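Local coordinates for protein Atp-dependent DNA ligase (Psychromonas sp., PDB 4D05) that probably seals breaks in duplex DNA at the cost of ATP, passing through an enzyme-adenylate intermediate, at residues 231-236 against 252-257; 183-188 against 200-205; 48-53 against 88-93. All coordinates share one frame; numbering follows the deposited sequence.

Contact 1 (231-236 against 252-257). With SO4 (sulfate ion), chain D.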
loop_
_atom_site.group_PDB
_atom_site.type_symbol
_atom_site.label_atom_id
_atom_site.label_comp_id
_atom_site.label_asym_id
_atom_site.label_seq_id
_atom_site.Cartn_x
_atom_site.Cartn_y
_atom_site.Cartn_z
ATOM N N SER A 231 9.644 6.388 -25.689
ATOM C CA SER A 231 8.389 6.165 -25.013
ATOM C C SER A 231 8.580 6.077 -23.502
ATOM O O SER A 231 9.666 5.718 -23.003
ATOM C CB SER A 231 7.678 4.932 -25.548
ATOM O OG SER A 231 8.385 3.728 -25.315
ATOM N N LEU A 232 7.524 6.463 -22.788
ATOM C CA LEU A 232 7.472 6.315 -21.348
ATOM C C LEU A 232 6.818 4.978 -21.069
ATOM O O LEU A 232 5.711 4.736 -21.528
ATOM C CB LEU A 232 6.646 7.454 -20.730
ATOM C CG LEU A 232 6.644 7.460 -19.193
ATOM C CD1 LEU A 232 8.002 7.903 -18.669
ATOM C CD2 LEU A 232 5.489 8.342 -18.639
ATOM N N ILE A 233 7.519 4.106 -20.344
ATOM C CA ILE A 233 7.037 2.773 -20.063
ATOM C C ILE A 233 6.972 2.586 -18.568
ATOM O O ILE A 233 7.611 3.332 -17.821
ATOM C CB ILE A 233 7.914 1.673 -20.738
ATOM C CG1 ILE A 233 9.368 1.661 -20.222
ATOM C CG2 ILE A 233 7.873 1.896 -22.255
ATOM C CD1 ILE A 233 9.582 0.876 -18.961
ATOM N N THR A 234 6.198 1.580 -18.150
ATOM C CA THR A 234 6.164 1.171 -16.762
ATOM C C THR A 234 6.952 -0.118 -16.632
ATOM O O THR A 234 6.805 -1.033 -17.455
ATOM C CB THR A 234 4.732 0.919 -16.303
ATOM O OG1 THR A 234 4.028 2.167 -16.278
ATOM C CG2 THR A 234 4.720 0.319 -14.900
ATOM N N TYR A 235 7.795 -0.167 -15.604
ATOM C CA TYR A 235 8.537 -1.370 -15.278
ATOM C C TYR A 235 8.192 -1.780 -13.858
ATOM O O TYR A 235 7.700 -0.969 -13.076
ATOM C CB TYR A 235 10.033 -1.170 -15.447
ATOM C CG TYR A 235 10.642 -0.153 -14.526
ATOM C CD1 TYR A 235 10.642 1.196 -14.860
ATOM C CD2 TYR A 235 11.234 -0.541 -13.345
ATOM C CE1 TYR A 235 11.206 2.151 -14.007
ATOM C CE2 TYR A 235 11.800 0.389 -12.488
ATOM C CZ TYR A 235 11.774 1.738 -12.813
ATOM O OH TYR A 235 12.364 2.658 -11.953
ATOM N N ARG A 236 8.459 -3.046 -13.569
ATOM C CA ARG A 236 8.148 -3.653 -12.295
ATOM C C ARG A 236 9.457 -4.081 -11.666
ATOM O O ARG A 236 10.411 -4.436 -12.375
ATOM C CB ARG A 236 7.223 -4.845 -12.558
ATOM C CG ARG A 236 6.824 -5.610 -11.327
ATOM C CD ARG A 236 5.758 -6.603 -11.659
ATOM N NE ARG A 236 4.562 -5.965 -12.210
ATOM C CZ ARG A 236 3.489 -6.646 -12.616
ATOM N NH1 ARG A 236 3.450 -7.986 -12.533
ATOM N NH2 ARG A 236 2.445 -6.003 -13.101
ATOM N N VAL A 252 6.596 -3.859 -18.115
ATOM C CA VAL A 252 5.146 -3.989 -17.977
ATOM C C VAL A 252 4.454 -3.552 -19.267
ATOM O O VAL A 252 3.952 -4.396 -19.998
ATOM C CB VAL A 252 4.600 -3.225 -16.781
ATOM C CG1 VAL A 252 3.113 -3.494 -16.604
ATOM C CG2 VAL A 252 5.303 -3.685 -15.527
ATOM N N ARG A 253 4.436 -2.250 -19.552
ATOM C CA ARG A 253 3.675 -1.742 -20.694
ATOM C C ARG A 253 4.034 -0.307 -21.001
ATOM O O ARG A 253 4.621 0.403 -20.168
ATOM C CB ARG A 253 2.166 -1.837 -20.438
ATOM C CG ARG A 253 1.682 -0.864 -19.380
ATOM C CD ARG A 253 0.306 -1.272 -18.900
ATOM N NE ARG A 253 -0.263 -0.444 -17.842
ATOM C CZ ARG A 253 -0.989 0.658 -18.035
ATOM N NH1 ARG A 253 -1.246 1.107 -19.266
ATOM N NH2 ARG A 253 -1.480 1.312 -16.975
ATOM N N ILE A 254 3.721 0.095 -22.230
ATOM C CA ILE A 254 3.865 1.478 -22.659
ATOM C C ILE A 254 2.768 2.356 -22.073
ATOM O O ILE A 254 1.593 1.983 -22.080
ATOM C CB ILE A 254 3.779 1.530 -24.193
ATOM C CG1 ILE A 254 4.933 0.716 -24.801
ATOM C CG2 ILE A 254 3.770 2.967 -24.689
ATOM C CD1 ILE A 254 4.795 0.461 -26.291
ATOM N N ARG A 255 3.162 3.540 -21.622
ATOM C CA ARG A 255 2.226 4.548 -21.131
ATOM C C ARG A 255 2.012 5.700 -22.093
ATOM O O ARG A 255 0.880 6.112 -22.346
ATOM C CB ARG A 255 2.727 5.120 -19.824
ATOM C CG ARG A 255 2.992 4.067 -18.739
ATOM C CD ARG A 255 1.789 3.165 -18.479
ATOM N NE ARG A 255 0.699 3.871 -17.819
ATOM C CZ ARG A 255 0.532 3.935 -16.502
ATOM N NH1 ARG A 255 1.407 3.368 -15.672
ATOM N NH2 ARG A 255 -0.522 4.563 -16.001
ATOM N N VAL A 256 3.113 6.253 -22.601
ATOM C CA VAL A 256 3.045 7.408 -23.477
ATOM C C VAL A 256 4.107 7.257 -24.564
ATOM O O VAL A 256 5.254 6.923 -24.270
ATOM C CB VAL A 256 3.332 8.729 -22.710
ATOM C CG1 VAL A 256 3.266 9.914 -23.665
ATOM C CG2 VAL A 256 2.376 8.954 -21.522
ATOM N N ILE A 257 3.738 7.540 -25.796
ATOM C CA ILE A 257 4.754 7.620 -26.874
ATOM C C ILE A 257 5.227 9.061 -27.041
ATOM O O ILE A 257 4.439 10.002 -27.201
ATOM C CB ILE A 257 4.171 7.146 -28.148
ATOM C CG1 ILE A 257 3.610 5.770 -27.935
ATOM C CG2 ILE A 257 5.233 7.042 -29.269
ATOM C CD1 ILE A 257 2.571 5.469 -28.897
HETATM S S SO4 D . -3.054 4.554 -18.639
HETATM O O1 SO4 D . -3.649 3.429 -17.890
HETATM O O2 SO4 D . -2.666 5.627 -17.695
HETATM O O3 SO4 D . -1.823 4.195 -19.402
HETATM O O4 SO4 D . -4.039 5.097 -19.593
#

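Contact 2 (183-188 against 200-205). With SO4 (sulfate ion), chain E.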
loop_
_atom_site.group_PDB
_atom_site.type_symbol
_atom_site.label_atom_id
_atom_site.label_comp_id
_atom_site.label_asym_id
_atom_site.label_seq_id
_atom_site.Cartn_x
_atom_site.Cartn_y
_atom_site.Cartn_z
ATOM N N ALA A 183 9.850 4.882 -16.726
ATOM C CA ALA A 183 11.162 5.199 -17.284
ATOM C C ALA A 183 11.006 5.456 -18.763
ATOM O O ALA A 183 10.021 5.037 -19.370
ATOM C CB ALA A 183 12.143 4.061 -17.080
ATOM N N THR A 184 12.013 6.099 -19.350
ATOM C CA THR A 184 11.993 6.403 -20.775
ATOM C C THR A 184 12.893 5.423 -21.525
ATOM O O THR A 184 14.030 5.198 -21.121
ATOM C CB THR A 184 12.471 7.847 -21.012
ATOM O OG1 THR A 184 11.569 8.751 -20.377
ATOM C CG2 THR A 184 12.559 8.188 -22.504
ATOM N N VAL A 185 12.385 4.839 -22.610
ATOM C CA VAL A 185 13.191 3.939 -23.416
ATOM C C VAL A 185 14.224 4.781 -24.165
ATOM O O VAL A 185 13.851 5.736 -24.850
ATOM C CB VAL A 185 12.341 3.178 -24.458
ATOM C CG1 VAL A 185 13.232 2.254 -25.301
ATOM C CG2 VAL A 185 11.258 2.378 -23.756
ATOM N N ILE A 186 15.511 4.440 -24.056
ATOM C CA ILE A 186 16.534 5.252 -24.731
ATOM C C ILE A 186 17.321 4.514 -25.801
ATOM O O ILE A 186 17.907 5.161 -26.669
ATOM C CB ILE A 186 17.521 5.935 -23.727
ATOM C CG1 ILE A 186 18.374 4.913 -22.942
ATOM C CG2 ILE A 186 16.761 6.774 -22.704
ATOM C CD1 ILE A 186 19.480 5.552 -22.122
ATOM N N ALA A 187 17.310 3.181 -25.774
ATOM C CA ALA A 187 18.020 2.406 -26.793
ATOM C C ALA A 187 17.536 0.966 -26.792
ATOM O O ALA A 187 16.933 0.491 -25.811
ATOM C CB ALA A 187 19.502 2.438 -26.522
ATOM N N TYR A 188 17.805 0.290 -27.907
ATOM C CA TYR A 188 17.598 -1.148 -28.019
ATOM C C TYR A 188 18.918 -1.900 -27.909
ATOM O O TYR A 188 19.977 -1.409 -28.325
ATOM C CB TYR A 188 16.994 -1.514 -29.365
ATOM C CG TYR A 188 15.669 -0.889 -29.677
ATOM C CD1 TYR A 188 14.697 -0.728 -28.707
ATOM C CD2 TYR A 188 15.389 -0.468 -30.968
ATOM C CE1 TYR A 188 13.463 -0.165 -29.019
ATOM C CE2 TYR A 188 14.173 0.086 -31.295
ATOM C CZ TYR A 188 13.208 0.224 -30.317
ATOM O OH TYR A 188 12.003 0.767 -30.661
ATOM N N GLY A 200 16.584 -8.077 -27.754
ATOM C CA GLY A 200 17.114 -8.779 -26.589
ATOM C C GLY A 200 16.711 -8.077 -25.305
ATOM O O GLY A 200 16.289 -8.707 -24.337
ATOM N N ALA A 201 16.859 -6.753 -25.314
ATOM C CA ALA A 201 16.552 -5.956 -24.149
ATOM C C ALA A 201 16.423 -4.519 -24.554
ATOM O O ALA A 201 16.767 -4.155 -25.678
ATOM C CB ALA A 201 17.665 -6.114 -23.091
ATOM N N ILE A 202 15.914 -3.703 -23.630
ATOM C CA ILE A 202 15.924 -2.252 -23.799
ATOM C C ILE A 202 16.795 -1.624 -22.744
ATOM O O ILE A 202 17.020 -2.215 -21.671
ATOM C CB ILE A 202 14.523 -1.626 -23.736
ATOM C CG1 ILE A 202 13.846 -1.959 -22.398
ATOM C CG2 ILE A 202 13.661 -2.110 -24.899
ATOM C CD1 ILE A 202 12.439 -1.389 -22.217
ATOM N N LEU A 203 17.289 -0.435 -23.045
ATOM C CA LEU A 203 17.892 0.403 -22.026
ATOM C C LEU A 203 16.896 1.513 -21.728
ATOM O O LEU A 203 16.352 2.111 -22.638
ATOM C CB LEU A 203 19.180 1.010 -22.522
ATOM C CG LEU A 203 20.392 0.099 -22.569
ATOM C CD1 LEU A 203 21.536 0.927 -23.207
ATOM C CD2 LEU A 203 20.796 -0.471 -21.197
ATOM N N VAL A 204 16.653 1.765 -20.446
ATOM C CA VAL A 204 15.736 2.819 -20.034
ATOM C C VAL A 204 16.439 3.746 -19.061
ATOM O O VAL A 204 17.410 3.357 -18.433
ATOM C CB VAL A 204 14.453 2.270 -19.390
ATOM C CG1 VAL A 204 13.753 1.313 -20.340
ATOM C CG2 VAL A 204 14.732 1.597 -18.029
ATOM N N LYS A 205 15.926 4.964 -18.932
ATOM C CA LYS A 205 16.388 5.888 -17.913
ATOM C C LYS A 205 15.185 6.296 -17.069
ATOM O O LYS A 205 14.179 6.801 -17.596
ATOM C CB LYS A 205 17.060 7.108 -18.528
ATOM C CG LYS A 205 17.656 8.056 -17.509
ATOM C CD LYS A 205 18.487 9.147 -18.197
ATOM C CE LYS A 205 19.148 10.091 -17.220
ATOM N NZ LYS A 205 19.969 11.139 -17.936
HETATM S S SO4 E . 23.405 10.015 -18.318
HETATM O O1 SO4 E . 22.683 9.909 -17.045
HETATM O O2 SO4 E . 24.433 11.058 -18.182
HETATM O O3 SO4 E . 23.993 8.713 -18.724
HETATM O O4 SO4 E . 22.432 10.442 -19.326
HETATM O O HOH W 1 11.706 8.995 -17.468
#

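Contact 3 (48-53 against 88-93)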
loop_
_atom_site.group_PDB
_atom_site.type_symbol
_atom_site.label_atom_id
_atom_site.label_comp_id
_atom_site.label_asym_id
_atom_site.label_seq_id
_atom_site.Cartn_x
_atom_site.Cartn_y
_atom_site.Cartn_z
ATOM N N THR A 48 -18.557 13.125 4.944
ATOM C CA THR A 48 -19.930 13.296 5.398
ATOM C C THR A 48 -20.456 11.961 5.940
ATOM O O THR A 48 -21.455 11.402 5.441
ATOM C CB THR A 48 -20.833 13.842 4.279
ATOM O OG1 THR A 48 -20.951 12.866 3.241
ATOM C CG2 THR A 48 -20.280 15.148 3.700
ATOM N N ALA A 49 -19.815 11.458 6.994
ATOM C CA ALA A 49 -20.216 10.172 7.543
ATOM C C ALA A 49 -21.545 10.342 8.256
ATOM O O ALA A 49 -21.695 11.235 9.113
ATOM C CB ALA A 49 -19.202 9.659 8.517
ATOM N N PRO A 50 -22.516 9.494 7.923
ATOM C CA PRO A 50 -23.790 9.620 8.647
ATOM C C PRO A 50 -23.664 9.463 10.160
ATOM O O PRO A 50 -22.810 8.758 10.661
ATOM C CB PRO A 50 -24.619 8.458 8.075
ATOM C CG PRO A 50 -24.045 8.244 6.703
ATOM C CD PRO A 50 -22.574 8.458 6.886
ATOM N N THR A 51 -24.561 10.125 10.884
ATOM C CA THR A 51 -24.548 10.090 12.339
ATOM C C THR A 51 -24.594 8.666 12.880
ATOM O O THR A 51 -23.884 8.334 13.821
ATOM C CB THR A 51 -25.760 10.856 12.863
ATOM O OG1 THR A 51 -25.669 12.179 12.374
ATOM C CG2 THR A 51 -25.760 10.870 14.331
ATOM N N TRP A 52 -25.444 7.825 12.307
ATOM C CA TRP A 52 -25.572 6.447 12.782
ATOM C C TRP A 52 -24.305 5.626 12.529
ATOM O O TRP A 52 -24.076 4.593 13.187
ATOM C CB TRP A 52 -26.801 5.753 12.148
ATOM C CG TRP A 52 -26.938 5.990 10.662
ATOM C CD1 TRP A 52 -27.713 6.940 10.061
ATOM C CD2 TRP A 52 -26.267 5.286 9.597
ATOM N NE1 TRP A 52 -27.579 6.868 8.712
ATOM C CE2 TRP A 52 -26.711 5.855 8.395
ATOM C CE3 TRP A 52 -25.375 4.213 9.548
ATOM C CZ2 TRP A 52 -26.271 5.411 7.146
ATOM C CZ3 TRP A 52 -24.944 3.764 8.286
ATOM C CH2 TRP A 52 -25.400 4.359 7.118
ATOM N N PHE A 53 -23.480 6.055 11.582
ATOM C CA PHE A 53 -22.227 5.335 11.303
ATOM C C PHE A 53 -21.202 5.573 12.421
ATOM O O PHE A 53 -20.521 4.655 12.856
ATOM C CB PHE A 53 -21.658 5.788 9.963
ATOM C CG PHE A 53 -20.456 4.999 9.517
ATOM C CD1 PHE A 53 -20.621 3.781 8.832
ATOM C CD2 PHE A 53 -19.170 5.462 9.756
ATOM C CE1 PHE A 53 -19.507 3.051 8.441
ATOM C CE2 PHE A 53 -18.075 4.721 9.355
ATOM C CZ PHE A 53 -18.250 3.521 8.703
ATOM N N GLU A 88 -27.263 6.102 2.711
ATOM C CA GLU A 88 -27.395 4.755 3.267
ATOM C C GLU A 88 -26.273 3.809 2.869
ATOM O O GLU A 88 -26.049 2.788 3.529
ATOM C CB GLU A 88 -28.748 4.174 2.847
ATOM C CG GLU A 88 -28.804 3.815 1.388
ATOM C CD GLU A 88 -30.206 3.456 0.926
ATOM O OE1 GLU A 88 -31.169 3.742 1.667
ATOM O OE2 GLU A 88 -30.342 2.886 -0.176
ATOM N N GLN A 89 -25.564 4.140 1.794
ATOM C CA GLN A 89 -24.506 3.228 1.316
ATOM C C GLN A 89 -23.364 3.058 2.309
ATOM O O GLN A 89 -22.577 2.107 2.181
ATOM C CB GLN A 89 -23.984 3.666 -0.045
ATOM C CG GLN A 89 -25.114 3.645 -1.075
ATOM C CD GLN A 89 -24.647 3.979 -2.466
ATOM O OE1 GLN A 89 -23.631 3.419 -2.961
ATOM N NE2 GLN A 89 -25.387 4.875 -3.139
ATOM N N TRP A 90 -23.234 3.972 3.269
ATOM C CA TRP A 90 -22.228 3.775 4.312
ATOM C C TRP A 90 -22.477 2.519 5.149
ATOM O O TRP A 90 -21.597 2.059 5.849
ATOM C CB TRP A 90 -22.110 5.017 5.227
ATOM C CG TRP A 90 -21.400 6.204 4.646
ATOM C CD1 TRP A 90 -21.880 7.076 3.688
ATOM C CD2 TRP A 90 -20.092 6.671 4.982
ATOM N NE1 TRP A 90 -20.958 8.053 3.429
ATOM C CE2 TRP A 90 -19.837 7.815 4.194
ATOM C CE3 TRP A 90 -19.103 6.226 5.866
ATOM C CZ2 TRP A 90 -18.645 8.521 4.276
ATOM C CZ3 TRP A 90 -17.914 6.925 5.942
ATOM C CH2 TRP A 90 -17.697 8.061 5.157
ATOM N N LYS A 91 -23.671 1.945 5.081
ATOM C CA LYS A 91 -23.956 0.773 5.911
ATOM C C LYS A 91 -23.046 -0.427 5.626
ATOM O O LYS A 91 -22.840 -1.280 6.496
ATOM C CB LYS A 91 -25.435 0.383 5.757
ATOM C CG LYS A 91 -25.786 -0.257 4.436
ATOM C CD LYS A 91 -27.281 -0.268 4.196
ATOM C CE LYS A 91 -27.585 -0.906 2.855
ATOM N NZ LYS A 91 -29.018 -1.005 2.583
ATOM N N GLN A 92 -22.502 -0.498 4.416
ATOM C CA GLN A 92 -21.610 -1.601 4.065
ATOM C C GLN A 92 -20.143 -1.326 4.378
ATOM O O GLN A 92 -19.298 -2.223 4.248
ATOM C CB GLN A 92 -21.748 -1.934 2.610
ATOM C CG GLN A 92 -21.286 -0.884 1.693
ATOM C CD GLN A 92 -21.905 -1.083 0.309
ATOM O OE1 GLN A 92 -21.707 -2.140 -0.352
ATOM N NE2 GLN A 92 -22.678 -0.079 -0.133
ATOM N N ILE A 93 -19.834 -0.089 4.750
ATOM C CA ILE A 93 -18.467 0.303 5.092
ATOM C C ILE A 93 -18.100 -0.073 6.541
ATOM O O ILE A 93 -18.929 -0.030 7.430
ATOM C CB ILE A 93 -18.273 1.829 4.856
ATOM C CG1 ILE A 93 -18.529 2.146 3.391
ATOM C CG2 ILE A 93 -16.890 2.268 5.251
ATOM C CD1 ILE A 93 -18.319 3.590 3.038
#

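Contact 1 (231-236 against 252-257)
T234 and R255 meet across two antiparallel strands of the OB-like domain, where two classic beta bulges accompany a pair of arginines gathered beside T234. The first bulge sets V252 and R253 against T234, the second R255 and V256 against L232; the carbonyl oxygen of L232 therefore accepts two backbone bonds, from R255 N at 2.8 Å and from V256 N at 3.2 Å. The R255 chain, bent at chi2 and chi3 (-54° and -70°), folds back toward T234, and its NH1 reaches T234 OG1 at 2.9 Å within the guanidinium plane. That hydroxyl also bonds to E182. R253 instead runs extended from CG to NE, and its NH2 lies 3.3 Å above the centre of the R255 guanidinium. Both guanidinium groups gather round one sulfate, likely a crystallisation ion, which lies at an edge of each. Apolar carbons complete the contact: L232 CB faces V256 CB, I233 CG2 lies against I254 CG1, and V252 CG2 packs on CB at the aliphatic base of R236. Of the four bonds to the sulfate, the one from R255 NH2 to O2 is the straightest, 2.9 Å long with an angle of 172° at the hydrogen.

Contact 2 (183-188 against 200-205)
K205 and I186 illustrate how an exposed side chain can be anchored at its root and committed elsewhere at its tip. K205 shares a face of the sheet with T184, A187 and L203, and its CB rests 4.2 Å from I186 CG2. CG stands anti to the backbone N (chi1 -176°), and every later torsion is also extended, which carries CG and CD away from the strand of I186. CE then comes alongside a sulfate, probably from the crystallisation liquor, and NZ bonds to two of its oxygens, O4 at 2.9 Å and O1 at 3.1 Å. The backbone of K205 stays in the sheet: its N and O exchange hydrogen bonds with T184, and a water held by T184 OG1 adds a weak bond to K205 O.

V185 still pairs with V204; one step further the register slips. I186 and A187 both face L203 in a classic beta bulge, and the L203 carbonyl oxygen takes a nearly straight bond from I186 N (175° at the hydrogen) and a weak one from A187 N. I186 CG1, set between the backbone N and the carbonyl carbon (chi1 65°), lies 3.5 Å from L203 O and 4.0 Å from L203 CB. V204 CG2 meets A183 CB at 3.7 Å. On the face of V185, V204, I202 and Y188, V185 CG2 approaches I202 CD1, and I202 CG2 comes to the Y188 ring edge near CD1, while the Y188 hydroxyl bonds to P227 O. The hairpin of strands 179-190 and 199-206, continued by 211-214 in a five-stranded antiparallel sheet, is consistent with the OB fold of this family.

Contact 3 (48-53 against 88-93)
W52 and F53 lean from the start of the short helix 51-54 onto the 3-10 turn at 88-92, which leads into strand 94-99; the contact is structural packing within the ATP-dependent ligase domain. The turn opens with E88, whose carbonyl oxygen lies 4.0 Å from W52 CH2 but is already used by K91 N in the backbone.

W90 carries most of the contact. Its CG lies anti to the carbonyl carbon (chi1 -75°), which sends the indole in between A49 and P50 on one face and I93 CD1 on the other. The first face receives CD of P50, the N-cap residue, 3.5 Å from the centroid of the five-membered ring, and A49 CA, 4.0 Å from that of the six-membered ring; both are CH-pi contacts almost along the ring normal. I79 and L66 pack around the same side chain. The benzo edge of W90 points into the face of F53 in a T-shaped pair, planes at 69°, with CE3 3.9 Å from F53 CE2. With an alanine here the face of F53 would probably lose its edge partner, and a gap is likely to open against A49 and P50.

K91 follows with its backbone N at the edge of the W52 ring, 3.6 Å from CH2. At I93 the turn ends: CG2 meets F53 CZ, and the carbonyl oxygen sits at the F53 edge, 3.3 Å from CE1.

No hydrogen bond crosses between the segments, so adhesion here rests on ring faces, ring edges and aliphatic carbons, with backbone carbonyl oxygens set against aromatic C-H groups, and depends on shape more than on directed polar bonds.

Overall arrangement
Contacts 1 and 2 hold neighbouring parts of one antiparallel sheet in the OB-like domain, their centres 10 Å apart. Strands 179-190 and 232-237 lie side by side there, linked by a probable hydrogen bond from I233 N to A183 O and by packing of I233 on V185. Both pair strands through backbone bonds and bulges, and both are partly buried, with apolar side-chain contacts and exposed basic residues (R253, R255, K205) that bind sulfate. Contact 3 belongs to the ATP-dependent ligase domain, its centre about 40 Å from that of contact 1 and 49 Å from that of contact 2. It too is partly buried, but joins a helix start to a 3-10 segment mainly through aromatic packing, with no hydrogen bond across it.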